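PDB 2WAO: endoglucanase E from Clostridium thermocellum, which cleaves internal beta-1,4-glucosidic bonds of cellulose and, through its C-terminal esterase domain, probably deacetylates plant polysaccharides while also binding cellulose chains. Local coordinates for residues P214-I219 with H255-V260; R123-I128 with L166-N171; A160-N165 with R322-I327. All blocks are in the same frame, centred on the assembly; numbering follows the deposited sequence.

Contact 1: P214-I219 with H255-V260; sequences PQVVVI and HIFCCV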
loop_
_atom_site.group_PDB
_atom_site.type_symbol
_atom_site.label_atom_id
_atom_site.label_comp_id
_atom_site.label_asym_id
_atom_site.label_seq_id
_atom_site.Cartn_x
_atom_site.Cartn_y
_atom_site.Cartn_z
ATOM N N PRO A 214 0.341 -9.880 10.336
ATOM C CA PRO A 214 -0.022 -10.499 9.038
ATOM C C PRO A 214 0.625 -11.907 8.962
ATOM O O PRO A 214 1.685 -12.141 9.616
ATOM C CB PRO A 214 0.630 -9.532 8.029
ATOM C CG PRO A 214 1.857 -9.073 8.734
ATOM C CD PRO A 214 1.433 -8.893 10.178
ATOM N N GLN A 215 0.019 -12.806 8.172
ATOM C CA GLN A 215 0.612 -14.090 7.880
ATOM C C GLN A 215 1.582 -13.933 6.709
ATOM O O GLN A 215 2.391 -14.820 6.470
ATOM C CB GLN A 215 -0.460 -15.147 7.543
ATOM C CG GLN A 215 -1.490 -15.363 8.665
ATOM C CD GLN A 215 -2.710 -14.473 8.570
ATOM O OE1 GLN A 215 -2.865 -13.721 7.642
ATOM N NE2 GLN A 215 -3.587 -14.566 9.553
ATOM N N VAL A 216 1.464 -12.813 5.955
ATOM C CA VAL A 216 2.288 -12.626 4.756
ATOM C C VAL A 216 2.822 -11.199 4.787
ATOM O O VAL A 216 2.060 -10.274 5.049
ATOM C CB VAL A 216 1.445 -12.741 3.455
ATOM C CG1 VAL A 216 2.327 -12.504 2.214
ATOM C CG2 VAL A 216 0.851 -14.133 3.340
ATOM N N VAL A 217 4.107 -11.043 4.458
ATOM C CA VAL A 217 4.697 -9.725 4.244
ATOM C C VAL A 217 5.302 -9.779 2.829
ATOM O O VAL A 217 5.971 -10.731 2.491
ATOM C CB VAL A 217 5.776 -9.398 5.319
ATOM C CG1 VAL A 217 6.464 -8.010 5.060
ATOM C CG2 VAL A 217 5.144 -9.421 6.717
ATOM N N VAL A 218 5.088 -8.731 2.041
ATOM C CA VAL A 218 5.633 -8.587 0.699
ATOM C C VAL A 218 6.523 -7.345 0.704
ATOM O O VAL A 218 6.074 -6.241 1.063
ATOM C CB VAL A 218 4.475 -8.465 -0.355
ATOM C CG1 VAL A 218 5.031 -8.272 -1.780
ATOM C CG2 VAL A 218 3.563 -9.720 -0.325
ATOM N N ILE A 219 7.759 -7.521 0.254
ATOM C CA ILE A 219 8.695 -6.405 0.237
ATOM C C ILE A 219 9.013 -6.127 -1.224
ATOM O O ILE A 219 9.413 -7.027 -1.948
ATOM C CB ILE A 219 9.979 -6.755 1.042
ATOM C CG1 ILE A 219 9.636 -7.135 2.504
ATOM C CG2 ILE A 219 10.964 -5.555 0.983
ATOM C CD1 ILE A 219 10.840 -7.674 3.347
ATOM N N HIS A 255 5.165 -15.398 6.503
ATOM C CA HIS A 255 5.841 -15.771 5.247
ATOM C C HIS A 255 6.280 -14.475 4.569
ATOM O O HIS A 255 5.435 -13.587 4.327
ATOM C CB HIS A 255 4.880 -16.521 4.340
ATOM C CG HIS A 255 4.415 -17.837 4.901
ATOM N ND1 HIS A 255 4.938 -19.036 4.474
ATOM C CD2 HIS A 255 3.502 -18.140 5.856
ATOM C CE1 HIS A 255 4.354 -20.030 5.125
ATOM N NE2 HIS A 255 3.474 -19.514 5.974
ATOM N N ILE A 256 7.575 -14.357 4.256
ATOM C CA ILE A 256 8.100 -13.059 3.737
ATOM C C ILE A 256 8.468 -13.228 2.251
ATOM O O ILE A 256 9.305 -14.094 1.908
ATOM C CB ILE A 256 9.335 -12.556 4.547
ATOM C CG1 ILE A 256 8.943 -12.370 6.038
ATOM C CG2 ILE A 256 9.920 -11.218 3.936
ATOM C CD1 ILE A 256 10.165 -12.055 6.972
ATOM N N PHE A 257 7.875 -12.397 1.390
ATOM C CA PHE A 257 8.120 -12.469 -0.082
ATOM C C PHE A 257 8.930 -11.268 -0.506
ATOM O O PHE A 257 8.467 -10.122 -0.340
ATOM C CB PHE A 257 6.770 -12.524 -0.824
ATOM C CG PHE A 257 6.053 -13.809 -0.614
ATOM C CD1 PHE A 257 6.192 -14.856 -1.546
ATOM C CD2 PHE A 257 5.214 -13.981 0.499
ATOM C CE1 PHE A 257 5.522 -16.065 -1.355
ATOM C CE2 PHE A 257 4.553 -15.193 0.698
ATOM C CZ PHE A 257 4.698 -16.225 -0.216
ATOM N N CYS A 258 10.149 -11.525 -0.978
ATOM C CA CYS A 258 11.092 -10.460 -1.408
ATOM C C CYS A 258 11.052 -10.311 -2.930
ATOM O O CYS A 258 11.326 -11.288 -3.665
ATOM C CB CYS A 258 12.514 -10.820 -0.966
ATOM S SG CYS A 258 12.649 -10.941 0.817
ATOM N N CYS A 259 10.691 -9.130 -3.423
ATOM C CA CYS A 259 10.268 -9.028 -4.846
ATOM C C CYS A 259 11.120 -8.045 -5.612
ATOM O O CYS A 259 11.496 -7.008 -5.070
ATOM C CB CYS A 259 8.800 -8.571 -4.962
ATOM S SG CYS A 259 7.619 -9.576 -4.068
ATOM N N VAL A 260 11.434 -8.376 -6.864
ATOM C CA VAL A 260 12.160 -7.453 -7.730
ATOM C C VAL A 260 11.328 -7.236 -9.012
ATOM O O VAL A 260 10.847 -8.184 -9.586
ATOM C CB VAL A 260 13.567 -8.047 -8.061
ATOM C CG1 VAL A 260 14.246 -7.239 -9.103
ATOM C CG2 VAL A 260 14.450 -8.051 -6.774
#
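Val216 and Phe257 meet obliquely: methyl CG1 of the valine lies 3.7 Å from CD2 of the phenylalanine. That methyl stands opposite the backbone N (chi1 178°), while the ring leans back beside its own N, and the two torsions bring the groups together. Val217 O lies at the ring's edge, near its plane. His255 is set likewise, its CD2 edge 3.6 Å from Gln215 O, and the imidazole's ND1 is hydrogen-bonded to the hydroxyl of Tyr292. On this same face Val218 sends CG1 to the sulfur of Cys259, 3.7 Å from SG. The reverse face carries Val217, Ile219, Ile256 and Cys258; there CD1 of Ile219 slants across to CG2 of Ile256 at 3.7 Å. Beta-branched residues suit such strands, since they fill both faces compactly without disturbing the extended backbone.

The backbones run parallel, their axes 15° apart. Bonds alternate in direction, from His255 N to Gln215 O (2.8 Å) through Val217 N to His255 O (2.9 Å) and on to Cys259 N with Ile219 O, the least straight of the five bonds, with an N-H...O angle of 140°.

Strand 216-220 is flanked on its other side by strand 123-129, and strand 255-260 by strand 291-295. Helix 233-250 covers the Val217 and Ile256 face, whereas helix 313-331 lies over Val216, His255 and Phe257, so both faces of this interior strand pair are closed by helices.

Contact 2: R123-I128 with L166-N171; sequences RKIEFI and LNASAN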
loop_
_atom_site.group_PDB
_atom_site.type_symbol
_atom_site.label_atom_id
_atom_site.label_comp_id
_atom_site.label_asym_id
_atom_site.label_seq_id
_atom_site.Cartn_x
_atom_site.Cartn_y
_atom_site.Cartn_z
ATOM N N ARG A 123 -7.278 -13.277 7.032
ATOM C CA ARG A 123 -6.040 -13.238 6.239
ATOM C C ARG A 123 -5.578 -11.808 6.204
ATOM O O ARG A 123 -6.385 -10.870 5.970
ATOM C CB ARG A 123 -6.287 -13.743 4.815
ATOM C CG ARG A 123 -6.737 -15.217 4.798
ATOM C CD ARG A 123 -7.109 -15.591 3.429
ATOM N NE ARG A 123 -7.300 -17.045 3.293
ATOM C CZ ARG A 123 -7.664 -17.626 2.152
ATOM N NH1 ARG A 123 -7.896 -16.894 1.075
ATOM N NH2 ARG A 123 -7.806 -18.950 2.081
ATOM N N LYS A 124 -4.289 -11.635 6.461
ATOM C CA LYS A 124 -3.711 -10.294 6.616
ATOM C C LYS A 124 -2.340 -10.260 5.935
ATOM O O LYS A 124 -1.499 -11.169 6.121
ATOM C CB LYS A 124 -3.517 -9.937 8.081
ATOM C CG LYS A 124 -4.805 -9.789 8.884
ATOM C CD LYS A 124 -4.426 -9.660 10.357
ATOM C CE LYS A 124 -5.607 -9.234 11.209
ATOM N NZ LYS A 124 -6.501 -10.407 11.341
ATOM N N ILE A 125 -2.096 -9.177 5.208
ATOM C CA ILE A 125 -0.816 -8.996 4.470
ATOM C C ILE A 125 -0.286 -7.602 4.834
ATOM O O ILE A 125 -1.085 -6.667 5.022
ATOM C CB ILE A 125 -1.040 -9.075 2.954
ATOM C CG1 ILE A 125 -1.857 -10.310 2.586
ATOM C CG2 ILE A 125 0.306 -9.045 2.200
ATOM C CD1 ILE A 125 -2.211 -10.398 1.093
ATOM N N GLU A 126 1.028 -7.460 4.996
ATOM C CA GLU A 126 1.644 -6.126 5.045
ATOM C C GLU A 126 2.557 -6.044 3.824
ATOM O O GLU A 126 3.378 -6.945 3.577
ATOM C CB GLU A 126 2.463 -5.930 6.307
ATOM C CG GLU A 126 3.132 -4.547 6.413
ATOM C CD GLU A 126 3.746 -4.337 7.777
ATOM O OE1 GLU A 126 4.648 -5.097 8.130
ATOM O OE2 GLU A 126 3.343 -3.392 8.494
ATOM N N PHE A 127 2.452 -4.921 3.112
ATOM C CA PHE A 127 3.319 -4.642 1.979
ATOM C C PHE A 127 4.274 -3.557 2.425
ATOM O O PHE A 127 3.860 -2.579 3.112
ATOM C CB PHE A 127 2.473 -4.102 0.822
ATOM C CG PHE A 127 1.634 -5.150 0.167
ATOM C CD1 PHE A 127 2.125 -5.806 -0.969
ATOM C CD2 PHE A 127 0.373 -5.487 0.683
ATOM C CE1 PHE A 127 1.382 -6.828 -1.576
ATOM C CE2 PHE A 127 -0.395 -6.512 0.046
ATOM C CZ PHE A 127 0.144 -7.158 -1.061
ATOM N N ILE A 128 5.538 -3.700 2.045
ATOM C CA ILE A 128 6.549 -2.657 2.360
ATOM C C ILE A 128 7.189 -2.255 1.048
ATOM O O ILE A 128 7.803 -3.078 0.402
ATOM C CB ILE A 128 7.637 -3.235 3.331
ATOM C CG1 ILE A 128 6.988 -3.762 4.611
ATOM C CG2 ILE A 128 8.729 -2.148 3.688
ATOM C CD1 ILE A 128 7.977 -4.538 5.554
ATOM N N LEU A 166 -7.129 -12.617 -2.642
ATOM C CA LEU A 166 -6.952 -13.565 -1.529
ATOM C C LEU A 166 -7.940 -13.434 -0.384
ATOM O O LEU A 166 -7.837 -14.173 0.610
ATOM C CB LEU A 166 -5.527 -13.465 -0.959
ATOM C CG LEU A 166 -4.390 -13.767 -1.948
ATOM C CD1 LEU A 166 -3.066 -13.248 -1.400
ATOM C CD2 LEU A 166 -4.278 -15.229 -2.309
ATOM N N ASN A 167 -8.882 -12.505 -0.474
ATOM C CA ASN A 167 -9.803 -12.208 0.629
ATOM C C ASN A 167 -9.049 -11.862 1.934
ATOM O O ASN A 167 -9.408 -12.301 3.037
ATOM C CB ASN A 167 -10.773 -13.376 0.864
ATOM C CG ASN A 167 -11.977 -12.963 1.689
ATOM O OD1 ASN A 167 -12.509 -11.880 1.495
ATOM N ND2 ASN A 167 -12.414 -13.828 2.601
ATOM N N ALA A 168 -8.034 -11.025 1.764
ATOM C CA ALA A 168 -7.138 -10.617 2.829
ATOM C C ALA A 168 -7.191 -9.112 3.015
ATOM O O ALA A 168 -7.437 -8.361 2.075
ATOM C CB ALA A 168 -5.738 -11.040 2.482
ATOM N N SER A 169 -6.961 -8.642 4.218
ATOM C CA SER A 169 -6.761 -7.192 4.367
ATOM C C SER A 169 -5.284 -6.877 4.085
ATOM O O SER A 169 -4.422 -7.778 4.082
ATOM C CB SER A 169 -7.180 -6.764 5.772
ATOM O OG SER A 169 -6.370 -7.410 6.697
ATOM N N ALA A 170 -4.986 -5.612 3.811
ATOM C CA ALA A 170 -3.592 -5.258 3.510
ATOM C C ALA A 170 -3.268 -3.912 4.129
ATOM O O ALA A 170 -4.105 -2.997 4.102
ATOM C CB ALA A 170 -3.338 -5.257 2.015
ATOM N N ASN A 171 -2.097 -3.829 4.766
ATOM C CA ASN A 171 -1.514 -2.549 5.146
ATOM C C ASN A 171 -0.369 -2.233 4.138
ATOM O O ASN A 171 0.502 -3.076 3.891
ATOM C CB ASN A 171 -1.058 -2.524 6.601
ATOM C CG ASN A 171 -2.232 -2.571 7.605
ATOM O OD1 ASN A 171 -3.434 -2.537 7.227
ATOM N ND2 ASN A 171 -1.890 -2.652 8.882
HETATM O O HOH W 1 -9.812 -13.788 5.420
#
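Arg123 reaches past Ala168 to the carbonyl of Leu166, just after helix 158-165. Its CB touches CB of Ala168 at 3.6 Å, a closeness that the small alanine permits. Beyond it the chain runs extended to NE, carrying CD past the carbonyl of Leu166, 3.2 Å from its O. At the tip NH1 donates to Leu166 O over 2.8 Å; the oxygen lies in the guanidinium plane, whereas the nitrogen sits 37° above the carbonyl plane. The other terminal nitrogen, NH2, bonds weakly to Leu334 O, and Trp333 adds a cation-pi contact. A long side chain ending in a flat guanidinium thus serves carbonyls and an aromatic ring at once. Water 1 completes this corner, accepting from Arg123 N and donating to Asn167 O.

Asn167, with positive phi, closes helix 158-165 in a Schellman motif, a place asparagine tolerates well. The backbone then joins the sheet: Ser169 N bonds Arg123 O, Ile125 N bonds Ser169 O, and Phe127 N points almost straight at Asn171 O (2.8 Å, 178°). On the face covered by helices 158-165 and 313-331, Ile125 CD1 touches CB of Ala168 and crosses Leu166 at about a right angle, 3.9 Å from its CD1. Phe127 offers its ring edge to CB of Ala170, with CE2 3.8 Å away. Ser169 OG passes the aliphatic CG of Lys124 at 3.6 Å and bonds Tyr212; Glu126 forms a salt bridge with Arg16 and hydrogen bonds with the hydroxyls of Tyr196 and Tyr251.

Parallel neighbours joined through a helix that packs on their Phe127 and Ala170 face form a beta-alpha-beta crossover, the basic unit of the alpha/beta/alpha SGNH hydrolase fold.

Contact 3: A160-N165 with R322-I327; sequences AITARN and RLTAEI. With FMT (formic acid), chain I; FMT (formic acid), chain M.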
loop_
_atom_site.group_PDB
_atom_site.type_symbol
_atom_site.label_atom_id
_atom_site.label_comp_id
_atom_site.label_asym_id
_atom_site.label_seq_id
_atom_site.Cartn_x
_atom_site.Cartn_y
_atom_site.Cartn_z
ATOM N N ALA A 160 -3.189 -4.073 -3.655
ATOM C CA ALA A 160 -4.616 -4.082 -3.308
ATOM C C ALA A 160 -5.360 -5.168 -4.074
ATOM O O ALA A 160 -6.271 -5.838 -3.547
ATOM C CB ALA A 160 -5.247 -2.739 -3.614
ATOM N N ILE A 161 -4.951 -5.363 -5.319
ATOM C CA ILE A 161 -5.649 -6.323 -6.159
ATOM C C ILE A 161 -5.350 -7.764 -5.609
ATOM O O ILE A 161 -6.273 -8.635 -5.500
ATOM C CB ILE A 161 -5.139 -6.205 -7.613
ATOM C CG1 ILE A 161 -5.540 -4.854 -8.257
ATOM C CG2 ILE A 161 -5.680 -7.420 -8.450
ATOM C CD1 ILE A 161 -4.720 -4.571 -9.549
ATOM N N THR A 162 -4.083 -7.992 -5.235
ATOM C CA THR A 162 -3.641 -9.300 -4.639
ATOM C C THR A 162 -4.436 -9.561 -3.331
ATOM O O THR A 162 -4.940 -10.655 -3.103
ATOM C CB THR A 162 -2.098 -9.265 -4.381
ATOM O OG1 THR A 162 -1.408 -9.216 -5.648
ATOM C CG2 THR A 162 -1.611 -10.535 -3.623
ATOM N N ALA A 163 -4.561 -8.539 -2.490
ATOM C CA ALA A 163 -5.315 -8.693 -1.257
ATOM C C ALA A 163 -6.787 -9.039 -1.541
ATOM O O ALA A 163 -7.324 -9.942 -0.892
ATOM C CB ALA A 163 -5.179 -7.459 -0.340
ATOM N N ARG A 164 -7.414 -8.360 -2.507
ATOM C CA ARG A 164 -8.813 -8.678 -2.830
ATOM C C ARG A 164 -8.847 -10.106 -3.404
ATOM O O ARG A 164 -9.752 -10.866 -3.022
ATOM C CB ARG A 164 -9.425 -7.668 -3.809
ATOM C CG ARG A 164 -9.725 -6.353 -3.205
ATOM C CD ARG A 164 -10.569 -5.492 -4.142
ATOM N NE ARG A 164 -9.920 -5.176 -5.414
ATOM C CZ ARG A 164 -9.112 -4.126 -5.617
ATOM N NH1 ARG A 164 -8.777 -3.301 -4.614
ATOM N NH2 ARG A 164 -8.602 -3.932 -6.815
ATOM N N ASN A 165 -7.895 -10.482 -4.255
ATOM C CA ASN A 165 -7.856 -11.847 -4.846
ATOM C C ASN A 165 -7.861 -12.897 -3.731
ATOM O O ASN A 165 -8.523 -13.931 -3.850
ATOM C CB ASN A 165 -6.595 -12.120 -5.711
ATOM C CG ASN A 165 -6.607 -11.426 -7.085
ATOM O OD1 ASN A 165 -5.538 -11.292 -7.748
ATOM N ND2 ASN A 165 -7.768 -10.977 -7.510
ATOM N N ARG A 322 0.655 -12.858 -10.700
ATOM C CA ARG A 322 1.849 -13.581 -10.337
ATOM C C ARG A 322 1.928 -13.740 -8.804
ATOM O O ARG A 322 2.101 -14.868 -8.285
ATOM C CB ARG A 322 3.089 -12.894 -10.904
ATOM C CG ARG A 322 4.401 -13.546 -10.503
ATOM C CD ARG A 322 5.559 -12.912 -11.216
ATOM N NE ARG A 322 5.382 -12.890 -12.661
ATOM C CZ ARG A 322 5.717 -13.886 -13.487
ATOM N NH1 ARG A 322 6.252 -15.004 -13.019
ATOM N NH2 ARG A 322 5.498 -13.769 -14.786
ATOM N N LEU A 323 1.776 -12.625 -8.093
ATOM C CA LEU A 323 1.971 -12.618 -6.638
ATOM C C LEU A 323 0.876 -13.441 -5.899
ATOM O O LEU A 323 1.164 -14.122 -4.874
ATOM C CB LEU A 323 2.026 -11.184 -6.106
ATOM C CG LEU A 323 2.182 -11.044 -4.580
ATOM C CD1 LEU A 323 3.584 -11.630 -4.149
ATOM C CD2 LEU A 323 2.046 -9.573 -4.133
ATOM N N THR A 324 -0.350 -13.365 -6.422
ATOM C CA THR A 324 -1.502 -14.091 -5.877
ATOM C C THR A 324 -1.153 -15.574 -5.958
ATOM O O THR A 324 -1.348 -16.278 -4.969
ATOM C CB THR A 324 -2.853 -13.732 -6.604
ATOM O OG1 THR A 324 -3.180 -12.363 -6.297
ATOM C CG2 THR A 324 -4.041 -14.636 -6.115
ATOM N N ALA A 325 -0.659 -16.030 -7.122
ATOM C CA ALA A 325 -0.354 -17.461 -7.295
ATOM C C ALA A 325 0.789 -17.904 -6.352
ATOM O O ALA A 325 0.705 -18.992 -5.782
ATOM C CB ALA A 325 -0.055 -17.804 -8.759
ATOM N N GLU A 326 1.842 -17.089 -6.182
ATOM C CA GLU A 326 2.952 -17.375 -5.231
ATOM C C GLU A 326 2.456 -17.547 -3.760
ATOM O O GLU A 326 2.779 -18.517 -3.047
ATOM C CB GLU A 326 3.969 -16.213 -5.272
ATOM C CG GLU A 326 4.800 -16.047 -6.587
ATOM C CD GLU A 326 5.794 -17.197 -6.883
ATOM O OE1 GLU A 326 6.198 -17.928 -5.957
ATOM O OE2 GLU A 326 6.174 -17.351 -8.061
ATOM N N ILE A 327 1.654 -16.599 -3.319
ATOM C CA ILE A 327 1.124 -16.644 -1.952
ATOM C C ILE A 327 0.158 -17.846 -1.788
ATOM O O ILE A 327 0.253 -18.586 -0.805
ATOM C CB ILE A 327 0.479 -15.335 -1.565
ATOM C CG1 ILE A 327 1.542 -14.237 -1.514
ATOM C CG2 ILE A 327 -0.182 -15.473 -0.194
ATOM C CD1 ILE A 327 0.937 -12.807 -1.491
HETATM C C FMT I . -9.633 -6.869 -8.510
HETATM O O1 FMT I . -9.387 -5.738 -9.000
HETATM O O2 FMT I . -10.348 -7.105 -7.501
HETATM C C FMT M . 4.316 -8.989 -13.950
HETATM O O1 FMT M . 5.198 -8.107 -14.153
HETATM O O2 FMT M . 4.365 -10.025 -13.227
#
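Thr324 OG1 is within hydrogen-bonding reach of two acceptors, Asn165 OD1 at 3.0 Å across the contact and the backbone O of Ala320 one turn earlier in its own helix. The two helices lie on the same side of the parallel sheet in this SGNH hydrolase fold, inclined at 44° with axes 9.3 Å apart. Thr162 and Thr324 stand where the backbones come nearest, their CA atoms 5.4 Å apart, and short side chains suit that place; Thr162 OG1 is hydrogen-bonded to Tyr158 O of its own helix. The threonine side chains lie side by side, pointing opposite ways, with CG2 of Thr162 3.6 Å from Thr324 OG1. Asn165 crosses Thr324 at about a right angle, its CB 3.6 Å from Thr324 CG2. Nearer the sheet, Leu323 lays CD2 against Thr162 OG1 and CG2, and Ile327 CD1 comes within 4.0 Å of Thr162 CG2. On the outer surface Arg164 holds a formic acid molecule, probably from the crystallisation liquor, with NE to O2 and NH2 to O1 both 2.9 Å and nearly straight.

Overall arrangement
Contacts 1 and 2 share one parallel sheet, since strands 216-220 and 123-129 are neighbours: Val218 O probably accepts from Ile128 N, and Gln215 OE1 from Lys124 N. Contact 1 is the more enclosed, near the middle of the sheet and largely apolar beyond its backbone ladder. Contact 2, at the sheet's outer strand, mixes that ladder with charged, hydroxyl and water-mediated interactions. Contact 3 instead joins two helices over one face through a few small polar residues; it is mainly buried, with Asn165 at its exposed margin. Its residues nonetheless reach both sheet contacts: Ile327 packs on Val216, Phe257 and Leu166, Leu323 on Phe127 and Val218, and Ala163 on Ala170.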